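Local coordinates for extracellular matrix-binding protein ebh (PDB 4KJM) that probably serves as a cell-surface adhesin that binds extracellular matrix, built here from a FIVAR domain and a GA module, at residues Asn6-Thr9 with Ala10-Lys14; Gln60-Asn63 with Asn64-Ala68; Asp101-Lys104 with Ala105-Asn108. All blocks are in the same frame, centred on the assembly; numbering follows the deposited sequence.

All three contacts are local: contacts 2 and 3 join successive turns of a helix, contact 1 a helix and the turn that follows. Contacts 1 and 2 pack against each other in the FIVAR domain, where Leu7 and Ala10 of helix 2-11 meet Ala61, Leu62 and Val65 of helix 55-71. Contact 3, in the GA module on the opposite side of the chain's centre, lies about 38 Å from either, centre to centre. Contact 1 has a buried leucine on its inner side and, separately, a zinc-binding aspartate at the turn; contact 2 has exposed, uncharged asparagines outside and buried Ala61 and Val65 beneath; contact 3 combines buried Leu103 and Ala107 with exposed Ala105 and Gln106.

Contact 1 of 3, residues Asn6-Thr9 with Ala10-Lys14; sequences NLQT and AINDK. With ZN (zinc ion), chain E.
Near its C-terminal end helix 2-11 of the FIVAR domain leads into a type I beta turn, Ile11 to Lys14, and the contact follows the chain through that change. The peptide N of Ile11 donates to Leu7 O at 3.0 Å, and Asn12 N reaches Gln8 O at 3.0 Å. Around the same Gln8 oxygen the Asn12 side chain folds back: with CG beside its own backbone N (chi1 -78°), the amide is turned over the preceding turn and Asn12 CG lies 3.4 Å from Gln8 O. The Gln8 chain bends at chi2, and its amide passes the Asn12 amide with the two planes 56° apart; Gln8 NE2 comes no nearer than 4.0 Å to Asn12 ND2, so the meeting is loose. On the face turned to the helical bundle, Ile11 CG2 lies 3.5 Å from Leu7 O and 4.5 Å from Leu7 CG, and both side chains touch Ala41 of helix 28-44. Thr9 directs OG1 to Gly5 O of its own helix and to Asn79 and Lys82 of the second subunit, so the Thr9 side of the helix meets the second subunit of the assembly. Beyond the turn, Asp13 swings CG opposite its backbone N (chi1 -165°) and carries the carboxylate away from the helix. Its OD1 binds a zinc ion at 1.9 Å, while OD2 forms a salt bridge with Lys69. Lys69 would be expected to hold the carboxylate and offset part of its charge. Two of the waters modelled at the zinc overlap and are doubtful. The arrangement is that of a helix end running through a type I turn to an aspartate that ligates zinc through one oxygen.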
loop_
_atom_site.group_PDB
_atom_site.type_symbol
_atom_site.label_atom_id
_atom_site.label_comp_id
_atom_site.label_asym_id
_atom_site.label_seq_id
_atom_site.Cartn_x
_atom_site.Cartn_y
_atom_site.Cartn_z
ATOM N N ASN A 6 9.444 5.714 13.565
ATOM C CA ASN A 6 9.415 5.067 12.262
ATOM C C ASN A 6 8.862 3.653 12.356
ATOM O O ASN A 6 8.151 3.229 11.476
ATOM C CB ASN A 6 10.786 5.056 11.621
ATOM C CG ASN A 6 11.108 6.354 10.924
ATOM O OD1 ASN A 6 10.907 7.418 11.467
ATOM N ND2 ASN A 6 11.590 6.264 9.694
ATOM N N LEU A 7 9.244 2.910 13.388
ATOM C CA LEU A 7 8.772 1.548 13.548
ATOM C C LEU A 7 7.265 1.538 13.734
ATOM O O LEU A 7 6.548 0.766 13.140
ATOM C CB LEU A 7 9.472 0.894 14.761
ATOM C CG LEU A 7 9.198 -0.613 14.978
ATOM C CD1 LEU A 7 9.528 -1.415 13.745
ATOM C CD2 LEU A 7 9.947 -1.128 16.172
ATOM N N GLN A 8 6.785 2.454 14.566
ATOM C CA GLN A 8 5.352 2.629 14.813
ATOM C C GLN A 8 4.607 2.922 13.547
ATOM O O GLN A 8 3.531 2.395 13.341
ATOM C CB GLN A 8 5.180 3.759 15.845
ATOM C CG GLN A 8 5.614 3.305 17.207
ATOM C CD GLN A 8 4.421 3.166 18.082
ATOM O OE1 GLN A 8 4.310 3.870 19.135
ATOM N NE2 GLN A 8 3.448 2.380 17.604
ATOM N N THR A 9 5.176 3.804 12.708
ATOM C CA THR A 9 4.584 4.123 11.410
ATOM C C THR A 9 4.333 2.774 10.583
ATOM O O THR A 9 3.201 2.463 10.122
ATOM C CB THR A 9 5.433 5.215 10.701
ATOM O OG1 THR A 9 5.418 6.442 11.466
ATOM C CG2 THR A 9 4.915 5.511 9.338
ATOM N N ALA A 10 5.335 1.889 10.562
ATOM C CA ALA A 10 5.095 0.531 10.005
ATOM C C ALA A 10 4.080 -0.383 10.767
ATOM O O ALA A 10 3.236 -1.037 10.135
ATOM C CB ALA A 10 6.458 -0.116 9.809
ATOM N N ILE A 11 4.080 -0.512 12.082
ATOM C CA ILE A 11 3.169 -1.488 12.684
ATOM C C ILE A 11 1.679 -1.013 12.560
ATOM O O ILE A 11 0.770 -1.800 12.413
ATOM C CB ILE A 11 3.547 -2.027 14.105
ATOM C CG1 ILE A 11 2.951 -1.242 15.204
ATOM C CG2 ILE A 11 5.031 -2.127 14.340
ATOM C CD1 ILE A 11 1.722 -1.884 15.789
ATOM N N ASN A 12 1.463 0.286 12.631
ATOM C CA ASN A 12 0.127 0.867 12.638
ATOM C C ASN A 12 -0.524 0.768 11.246
ATOM O O ASN A 12 -1.688 1.058 11.058
ATOM C CB ASN A 12 0.199 2.327 13.072
ATOM C CG ASN A 12 0.363 2.513 14.566
ATOM O OD1 ASN A 12 0.170 1.589 15.348
ATOM N ND2 ASN A 12 0.710 3.718 14.965
ATOM N N ASP A 13 0.254 0.340 10.274
ATOM C CA ASP A 13 -0.280 0.144 8.943
ATOM C C ASP A 13 -0.707 -1.286 8.615
ATOM O O ASP A 13 -1.186 -1.586 7.556
ATOM C CB ASP A 13 0.710 0.589 7.917
ATOM C CG ASP A 13 0.096 0.730 6.591
ATOM O OD1 ASP A 13 -1.036 1.184 6.585
ATOM O OD2 ASP A 13 0.729 0.384 5.613
ATOM N N LYS A 14 -0.481 -2.124 9.590
ATOM C CA LYS A 14 -0.776 -3.511 9.608
ATOM C C LYS A 14 -2.174 -3.808 9.062
ATOM O O LYS A 14 -2.331 -4.545 8.136
ATOM C CB LYS A 14 -0.629 -3.966 11.044
ATOM C CG LYS A 14 -0.975 -5.387 11.376
ATOM C CD LYS A 14 -1.062 -5.513 12.886
ATOM C CE LYS A 14 -1.787 -6.738 13.403
ATOM N NZ LYS A 14 -1.184 -7.246 14.677
HETATM ZN ZN ZN E . -2.025 1.861 5.098
HETATM O O HOH W 1 -1.517 0.713 3.815
HETATM O O HOH W 2 -3.864 3.114 5.963
HETATM O O HOH W 3 -3.016 0.655 3.810
#

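Contact 2 of 3, residues Gln60-Asn63 with Asn64-Ala68; sequences QALN and NVNNA
Leu62 lays its CD1 methyl against the side-chain amide of Asn66, one turn further along helix 55-71, with CD1 3.5 Å from Asn66 ND2. The two side chains cross at a slant, and the leucine gets there with CG opposite its backbone N (chi1 175°). Asn63 and Asn67 repeat the spacing one residue further round the helix: Asn63 OD1 lies 3.3 Å from Asn67 ND2, the amide planes standing 71° apart. Asn64 turns its amide back over the preceding turn, placing CG 3.1 Å from Gln60 O. A water bridges the sequence neighbours, accepting from Asn63 ND2 at 2.8 Å and donating to Asn64 OD1 at 2.9 Å, and so ties together two solvent-facing amides. Beneath these groups the backbone bonds are regular, as in Asn67 N to Asn63 O at 2.9 Å, with an N-H...O angle of 169°. Val65 CG2 rests 3.3 Å from Ala61 O on the buried face, where Ala61 and Val65 pack on helix 28-44 as well as helix 2-11. The result is an amphipathic helix of a helical bundle, with apolar residues inward and asparagines outward.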
loop_
_atom_site.group_PDB
_atom_site.type_symbol
_atom_site.label_atom_id
_atom_site.label_comp_id
_atom_site.label_asym_id
_atom_site.label_seq_id
_atom_site.Cartn_x
_atom_site.Cartn_y
_atom_site.Cartn_z
ATOM N N GLN A 60 16.683 -3.220 13.007
ATOM C CA GLN A 60 16.522 -4.530 12.339
ATOM C C GLN A 60 15.004 -4.867 12.249
ATOM O O GLN A 60 14.517 -5.330 11.218
ATOM C CB GLN A 60 17.322 -5.632 13.050
ATOM C CG GLN A 60 18.791 -5.790 12.462
ATOM C CD GLN A 60 19.852 -6.273 13.455
ATOM O OE1 GLN A 60 21.097 -6.110 13.254
ATOM N NE2 GLN A 60 19.387 -6.888 14.543
ATOM N N ALA A 61 14.247 -4.581 13.302
ATOM C CA ALA A 61 12.784 -4.830 13.250
ATOM C C ALA A 61 12.119 -4.026 12.136
ATOM O O ALA A 61 11.219 -4.518 11.446
ATOM C CB ALA A 61 12.173 -4.488 14.568
ATOM N N LEU A 62 12.523 -2.768 12.003
ATOM C CA LEU A 62 11.979 -1.875 10.989
ATOM C C LEU A 62 12.296 -2.353 9.578
ATOM O O LEU A 62 11.394 -2.430 8.735
ATOM C CB LEU A 62 12.504 -0.479 11.202
ATOM C CG LEU A 62 12.180 0.611 10.215
ATOM C CD1 LEU A 62 10.714 0.723 9.942
ATOM C CD2 LEU A 62 12.716 1.921 10.801
ATOM N N ASN A 63 13.555 -2.701 9.353
ATOM C CA ASN A 63 14.022 -3.215 8.119
ATOM C C ASN A 63 13.249 -4.472 7.769
ATOM O O ASN A 63 12.830 -4.630 6.651
ATOM C CB ASN A 63 15.492 -3.574 8.313
ATOM C CG ASN A 63 16.194 -3.912 7.042
ATOM O OD1 ASN A 63 16.072 -3.195 6.047
ATOM N ND2 ASN A 63 17.057 -4.943 7.093
ATOM N N ASN A 64 13.036 -5.349 8.731
ATOM C CA ASN A 64 12.346 -6.610 8.481
ATOM C C ASN A 64 10.893 -6.415 8.096
ATOM O O ASN A 64 10.386 -7.069 7.212
ATOM C CB ASN A 64 12.442 -7.512 9.706
ATOM C CG ASN A 64 13.857 -8.057 9.891
ATOM O OD1 ASN A 64 14.667 -7.974 8.988
ATOM N ND2 ASN A 64 14.131 -8.630 11.058
ATOM N N VAL A 65 10.230 -5.457 8.701
ATOM C CA VAL A 65 8.892 -5.113 8.264
ATOM C C VAL A 65 8.902 -4.506 6.854
ATOM O O VAL A 65 8.089 -4.902 6.034
ATOM C CB VAL A 65 8.174 -4.057 9.177
ATOM C CG1 VAL A 65 6.772 -3.735 8.629
ATOM C CG2 VAL A 65 8.002 -4.614 10.584
ATOM N N ASN A 66 9.779 -3.537 6.578
ATOM C CA ASN A 66 9.750 -2.895 5.277
ATOM C C ASN A 66 10.046 -3.899 4.149
ATOM O O ASN A 66 9.382 -3.912 3.140
ATOM C CB ASN A 66 10.712 -1.701 5.237
ATOM C CG ASN A 66 10.217 -0.521 6.115
ATOM O OD1 ASN A 66 9.080 -0.416 6.416
ATOM N ND2 ASN A 66 11.092 0.309 6.516
ATOM N N ASN A 67 11.058 -4.740 4.360
ATOM C CA ASN A 67 11.441 -5.755 3.397
ATOM C C ASN A 67 10.321 -6.752 3.203
ATOM O O ASN A 67 10.016 -7.132 2.047
ATOM C CB ASN A 67 12.728 -6.456 3.884
ATOM C CG ASN A 67 13.937 -5.562 3.728
ATOM O OD1 ASN A 67 13.886 -4.600 2.968
ATOM N ND2 ASN A 67 15.025 -5.873 4.403
ATOM N N ALA A 68 9.659 -7.169 4.291
ATOM C CA ALA A 68 8.553 -8.142 4.130
ATOM C C ALA A 68 7.407 -7.520 3.386
ATOM O O ALA A 68 6.731 -8.166 2.551
ATOM C CB ALA A 68 8.070 -8.716 5.448
HETATM O O HOH W 4 17.403 -6.892 9.074
#

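Contact 3 of 3, residues Asp101-Lys104 with Ala105-Asn108; sequences DALK and AQAN
Gln106 reaches back along helix 97-108 toward the turn before it. Its CB sits 3.5 Å from Leu103 O; CG, placed beside the backbone N (chi1 -65°), comes to 3.4 Å from Ala102 O. From there the chain runs extended, and CD remains 3.9 Å from Ala102 O. At the tip Gln106 NE2 is 3.8 Å from Ala102 O, while Gln106 OE1 passes Leu103 CD2 at 4.1 Å. The Gln106 amide therefore meets the leucine methyl by packing, at a slant, and the same side chain also touches Val119 of helix 113-127. Leu103 itself is buried, facing Val119 and Ala123 of that helix and Ile89 of helix 74-90, with Ala107 close by on the inner face. Lys104 runs extended beyond CG, and its NZ hydrogen-bonds to Asn90 OD1 on helix 74-90. At the last turn Asn108 N donates to Lys104 O at 2.9 Å, with an N-H...O angle of 167°, and the Asn108 side chain folds over the same oxygen, CG lying 3.5 Å from Lys104 O. The chemistry implies that regular backbone bonds hold these turns together, while the side chains mainly pack the helix into the three-helix GA module and reach its other helices.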
loop_
_atom_site.group_PDB
_atom_site.type_symbol
_atom_site.label_atom_id
_atom_site.label_comp_id
_atom_site.label_asym_id
_atom_site.label_seq_id
_atom_site.Cartn_x
_atom_site.Cartn_y
_atom_site.Cartn_z
ATOM N N ASP A 101 -14.306 -13.355 -26.251
ATOM C CA ASP A 101 -14.440 -11.978 -25.810
ATOM C C ASP A 101 -15.045 -11.865 -24.409
ATOM O O ASP A 101 -14.571 -11.107 -23.559
ATOM C CB ASP A 101 -15.294 -11.191 -26.808
ATOM C CG ASP A 101 -14.557 -10.885 -28.090
ATOM O OD1 ASP A 101 -13.316 -11.067 -28.098
ATOM O OD2 ASP A 101 -15.197 -10.468 -29.110
ATOM N N ALA A 102 -16.062 -12.658 -24.130
ATOM C CA ALA A 102 -16.733 -12.558 -22.840
ATOM C C ALA A 102 -15.825 -13.048 -21.721
ATOM O O ALA A 102 -15.750 -12.431 -20.645
ATOM C CB ALA A 102 -18.028 -13.360 -22.839
ATOM N N LEU A 103 -15.148 -14.168 -21.987
ATOM C CA LEU A 103 -14.200 -14.752 -21.018
ATOM C C LEU A 103 -13.002 -13.848 -20.799
ATOM O O LEU A 103 -12.511 -13.747 -19.690
ATOM C CB LEU A 103 -13.800 -16.162 -21.465
ATOM C CG LEU A 103 -14.932 -17.171 -21.218
ATOM C CD1 LEU A 103 -14.691 -18.414 -22.070
ATOM C CD2 LEU A 103 -15.020 -17.564 -19.746
ATOM N N LYS A 104 -12.571 -13.128 -21.834
ATOM C CA LYS A 104 -11.425 -12.199 -21.716
ATOM C C LYS A 104 -11.791 -11.031 -20.826
ATOM O O LYS A 104 -10.990 -10.565 -20.012
ATOM C CB LYS A 104 -10.962 -11.645 -23.108
ATOM C CG LYS A 104 -10.143 -12.639 -23.903
ATOM C CD LYS A 104 -9.510 -12.033 -25.164
ATOM C CE LYS A 104 -8.872 -13.120 -26.002
ATOM N NZ LYS A 104 -8.249 -12.600 -27.254
ATOM N N ALA A 105 -13.010 -10.507 -21.031
ATOM C CA ALA A 105 -13.527 -9.474 -20.196
ATOM C C ALA A 105 -13.571 -9.890 -18.699
ATOM O O ALA A 105 -13.183 -9.133 -17.828
ATOM C CB ALA A 105 -14.901 -9.069 -20.678
ATOM N N GLN A 106 -14.002 -11.114 -18.423
ATOM C CA GLN A 106 -13.971 -11.653 -17.055
ATOM C C GLN A 106 -12.564 -11.744 -16.490
ATOM O O GLN A 106 -12.350 -11.313 -15.375
ATOM C CB GLN A 106 -14.609 -13.033 -17.000
ATOM C CG GLN A 106 -16.089 -12.989 -17.322
ATOM C CD GLN A 106 -16.665 -14.411 -17.382
ATOM O OE1 GLN A 106 -16.240 -15.251 -16.630
ATOM N NE2 GLN A 106 -17.625 -14.641 -18.222
ATOM N N ALA A 107 -11.592 -12.236 -17.284
ATOM C CA ALA A 107 -10.225 -12.365 -16.807
ATOM C C ALA A 107 -9.647 -10.981 -16.541
ATOM O O ALA A 107 -9.066 -10.741 -15.518
ATOM C CB ALA A 107 -9.394 -13.111 -17.824
ATOM N N ASN A 108 -9.809 -10.056 -17.468
ATOM C CA ASN A 108 -9.208 -8.744 -17.295
ATOM C C ASN A 108 -9.754 -7.929 -16.137
ATOM O O ASN A 108 -9.065 -7.027 -15.615
ATOM C CB ASN A 108 -9.331 -7.980 -18.586
ATOM C CG ASN A 108 -8.280 -8.411 -19.582
ATOM O OD1 ASN A 108 -7.216 -8.873 -19.219
ATOM N ND2 ASN A 108 -8.566 -8.204 -20.826
#